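Type III export protein PSCE (Pseudomonas aeruginosa, PDB 2UWJ) acts with PscG as a cytoplasmic chaperone that keeps the needle protein PscF from polymerising too early, and is required for assembly of the type III secretion needle. Local coordinates at residues C34-L38 and F49-Q53. Sequence-based numbering, arbitrary orientation.
Sequences CRREL and FLQQQ
L50 meets C34, E37 and L38 at once, a compact example of how one leucine can serve as the centre of a contact between two antiparallel helices. Its CB lies 3.8 Å from L38 CG, the two side chains running side by side and pointing opposite ways. Farther out, the methyl fork lies against E37, whose CG approaches L50 CD1 to 3.6 Å. E37 lies roughly perpendicular to the leucine; with CG anti to the backbone N (chi1 -175°) and the chain extended, its CG rests on CD1 and the carboxylate lies against both methyls, while OE1 also forms a salt bridge with R46. C34 closes the buried side. Its SG sits 3.3 Å from the backbone O of L50 and 4.1 Å from L50 CD2, close to the main chain of the partner helix.

Packing thins on the flanks, in different ways. L38 CD2 reaches Q51 CG at 4.0 Å, a grazing touch at a partly exposed edge. Q53 offers C34 SG little more than its CB and CG, and there a nickel ion and the PscG chain come near. With local axes 9.8 Å apart and directed at 154° to one another, this is side-by-side packing in an antiparallel helical hairpin, here formed by helices 18-40 and 44-68.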
ATOM      1  N   CYS A  34      17.357  24.048  -0.233  1.00 36.70           N
ATOM      2  CA  CYS A  34      18.568  23.417   0.228  1.00 33.57           C
ATOM      3  C   CYS A  34      19.826  24.119  -0.383  1.00 29.94           C
ATOM      4  O   CYS A  34      20.812  24.426   0.314  1.00 33.31           O
ATOM      5  CB  CYS A  34      18.477  21.894  -0.130  1.00 35.70           C
ATOM      6  SG  CYS A  34      19.608  20.946   0.768  1.00 44.52           S
ATOM      7  N   ARG A  35      19.777  24.402  -1.668  1.00 31.16           N
ATOM      8  CA  ARG A  35      20.901  25.046  -2.348  1.00 34.46           C
ATOM      9  C   ARG A  35      21.058  26.494  -1.868  1.00 34.25           C
ATOM     10  O   ARG A  35      22.171  26.985  -1.732  1.00 34.07           O
ATOM     11  CB  ARG A  35      20.697  24.994  -3.858  1.00 34.25           C
ATOM     12  CG  ARG A  35      21.027  23.619  -4.456  1.00 39.58           C
ATOM     13  CD  ARG A  35      20.589  23.558  -5.882  1.00 47.70           C
ATOM     14  NE  ARG A  35      20.946  22.288  -6.523  1.00 54.32           N
ATOM     15  CZ  ARG A  35      20.385  21.826  -7.644  1.00 53.09           C
ATOM     16  NH1 ARG A  35      19.435  22.535  -8.239  1.00 53.41           N
ATOM     17  NH2 ARG A  35      20.770  20.660  -8.176  1.00 57.04           N
ATOM     18  N   ARG A  36      19.947  27.158  -1.608  1.00 34.27           N
ATOM     19  CA  ARG A  36      20.020  28.531  -1.090  1.00 39.77           C
ATOM     20  C   ARG A  36      20.701  28.523   0.285  1.00 38.42           C
ATOM     21  O   ARG A  36      21.608  29.317   0.540  1.00 37.98           O
ATOM     22  CB  ARG A  36      18.620  29.162  -0.987  1.00 43.56           C
ATOM     23  CG  ARG A  36      17.971  29.449  -2.339  1.00 55.36           C
ATOM     24  CD  ARG A  36      16.754  30.405  -2.192  1.00 63.11           C
ATOM     25  NE  ARG A  36      15.730  29.858  -1.298  1.00 67.42           N
ATOM     26  CZ  ARG A  36      14.716  29.089  -1.696  1.00 66.76           C
ATOM     27  NH1 ARG A  36      14.576  28.785  -2.979  1.00 57.90           N
ATOM     28  NH2 ARG A  36      13.863  28.596  -0.799  1.00 68.96           N
ATOM     29  N   GLU A  37      20.312  27.616   1.171  1.00 36.20           N
ATOM     30  CA  GLU A  37      20.935  27.577   2.484  1.00 37.25           C
ATOM     31  C   GLU A  37      22.445  27.209   2.417  1.00 39.23           C
ATOM     32  O   GLU A  37      23.257  27.714   3.203  1.00 40.37           O
ATOM     33  CB  GLU A  37      20.174  26.637   3.442  1.00 32.44           C
ATOM     34  CG  GLU A  37      20.758  26.699   4.847  1.00 43.02           C
ATOM     35  CD  GLU A  37      20.050  25.841   5.873  1.00 49.82           C
ATOM     36  OE1 GLU A  37      20.593  25.679   7.004  1.00 57.80           O
ATOM     37  OE2 GLU A  37      18.963  25.326   5.577  1.00 51.70           O
ATOM     38  N   LEU A  38      22.822  26.360   1.470  1.00 37.84           N
ATOM     39  CA  LEU A  38      24.206  25.970   1.311  1.00 32.35           C
ATOM     40  C   LEU A  38      24.988  27.204   0.876  1.00 36.42           C
ATOM     41  O   LEU A  38      26.112  27.430   1.326  1.00 36.97           O
ATOM     42  CB  LEU A  38      24.345  24.885   0.227  1.00 27.85           C
ATOM     43  CG  LEU A  38      24.221  23.456   0.825  1.00 23.26           C
ATOM     44  CD1 LEU A  38      23.816  22.528  -0.326  1.00 29.09           C
ATOM     45  CD2 LEU A  38      25.531  23.023   1.560  1.00 26.14           C
ATOM     46  N   PHE A  49      25.275  17.780   6.331  1.00 25.93           N
ATOM     47  CA  PHE A  49      23.843  17.421   6.411  1.00 30.36           C
ATOM     48  C   PHE A  49      23.091  17.934   5.172  1.00 32.90           C
ATOM     49  O   PHE A  49      22.373  17.171   4.509  1.00 28.17           O
ATOM     50  CB  PHE A  49      23.314  18.035   7.705  1.00 37.34           C
ATOM     51  CG  PHE A  49      21.877  17.792   7.998  1.00 48.05           C
ATOM     52  CD1 PHE A  49      20.885  18.540   7.376  1.00 47.89           C
ATOM     53  CD2 PHE A  49      21.513  16.942   9.063  1.00 56.60           C
ATOM     54  CE1 PHE A  49      19.540  18.464   7.825  1.00 56.31           C
ATOM     55  CE2 PHE A  49      20.175  16.855   9.521  1.00 57.47           C
ATOM     56  CZ  PHE A  49      19.192  17.620   8.903  1.00 54.23           C
ATOM     57  N   LEU A  50      23.261  19.223   4.841  1.00 26.64           N
ATOM     58  CA  LEU A  50      22.607  19.793   3.685  1.00 27.71           C
ATOM     59  C   LEU A  50      23.038  19.148   2.370  1.00 23.57           C
ATOM     60  O   LEU A  50      22.237  19.004   1.438  1.00 25.18           O
ATOM     61  CB  LEU A  50      22.885  21.302   3.595  1.00 29.79           C
ATOM     62  CG  LEU A  50      22.254  22.205   4.675  1.00 39.52           C
ATOM     63  CD1 LEU A  50      22.772  23.709   4.511  1.00 39.39           C
ATOM     64  CD2 LEU A  50      20.736  22.145   4.545  1.00 35.29           C
ATOM     65  N   GLN A  51      24.309  18.803   2.261  1.00 24.85           N
ATOM     66  CA  GLN A  51      24.770  18.198   1.020  1.00 28.94           C
ATOM     67  C   GLN A  51      24.103  16.825   0.828  1.00 27.80           C
ATOM     68  O   GLN A  51      23.706  16.490  -0.277  1.00 25.12           O
ATOM     69  CB  GLN A  51      26.291  18.032   1.057  1.00 32.90           C
ATOM     70  CG  GLN A  51      27.002  19.365   0.879  1.00 46.28           C
ATOM     71  CD  GLN A  51      27.958  19.353  -0.299  1.00 55.68           C
ATOM     72  OE1 GLN A  51      29.077  18.801  -0.212  1.00 52.42           O
ATOM     73  NE2 GLN A  51      27.523  19.941  -1.418  1.00 56.45           N
ATOM     74  N   GLN A  52      24.017  16.050   1.911  1.00 26.69           N
ATOM     75  CA  GLN A  52      23.379  14.736   1.846  1.00 28.84           C
ATOM     76  C   GLN A  52      21.892  14.954   1.496  1.00 32.72           C
ATOM     77  O   GLN A  52      21.305  14.211   0.686  1.00 27.62           O
ATOM     78  CB  GLN A  52      23.475  14.023   3.193  1.00 28.15           C
ATOM     79  CG  GLN A  52      24.877  13.445   3.484  1.00 34.92           C
ATOM     80  CD  GLN A  52      24.914  12.623   4.779  1.00 47.71           C
ATOM     81  OE1 GLN A  52      24.938  13.187   5.890  1.00 47.59           O
ATOM     82  NE2 GLN A  52      24.912  11.284   4.644  1.00 37.67           N
ATOM     83  N   GLN A  53      21.272  15.982   2.096  1.00 24.95           N
ATOM     84  CA  GLN A  53      19.886  16.239   1.776  1.00 27.25           C
ATOM     85  C   GLN A  53      19.702  16.613   0.316  1.00 31.54           C
ATOM     86  O   GLN A  53      18.753  16.145  -0.355  1.00 30.12           O
ATOM     87  CB  GLN A  53      19.318  17.349   2.655  1.00 30.58           C
ATOM     88  CG  GLN A  53      17.900  17.646   2.247  1.00 35.12           C
ATOM     89  CD  GLN A  53      17.071  18.037   3.439  1.00 44.13           C
ATOM     90  OE1 GLN A  53      16.625  19.176   3.554  1.00 43.65           O
ATOM     91  NE2 GLN A  53      16.874  17.085   4.355  1.00 40.47           N
TER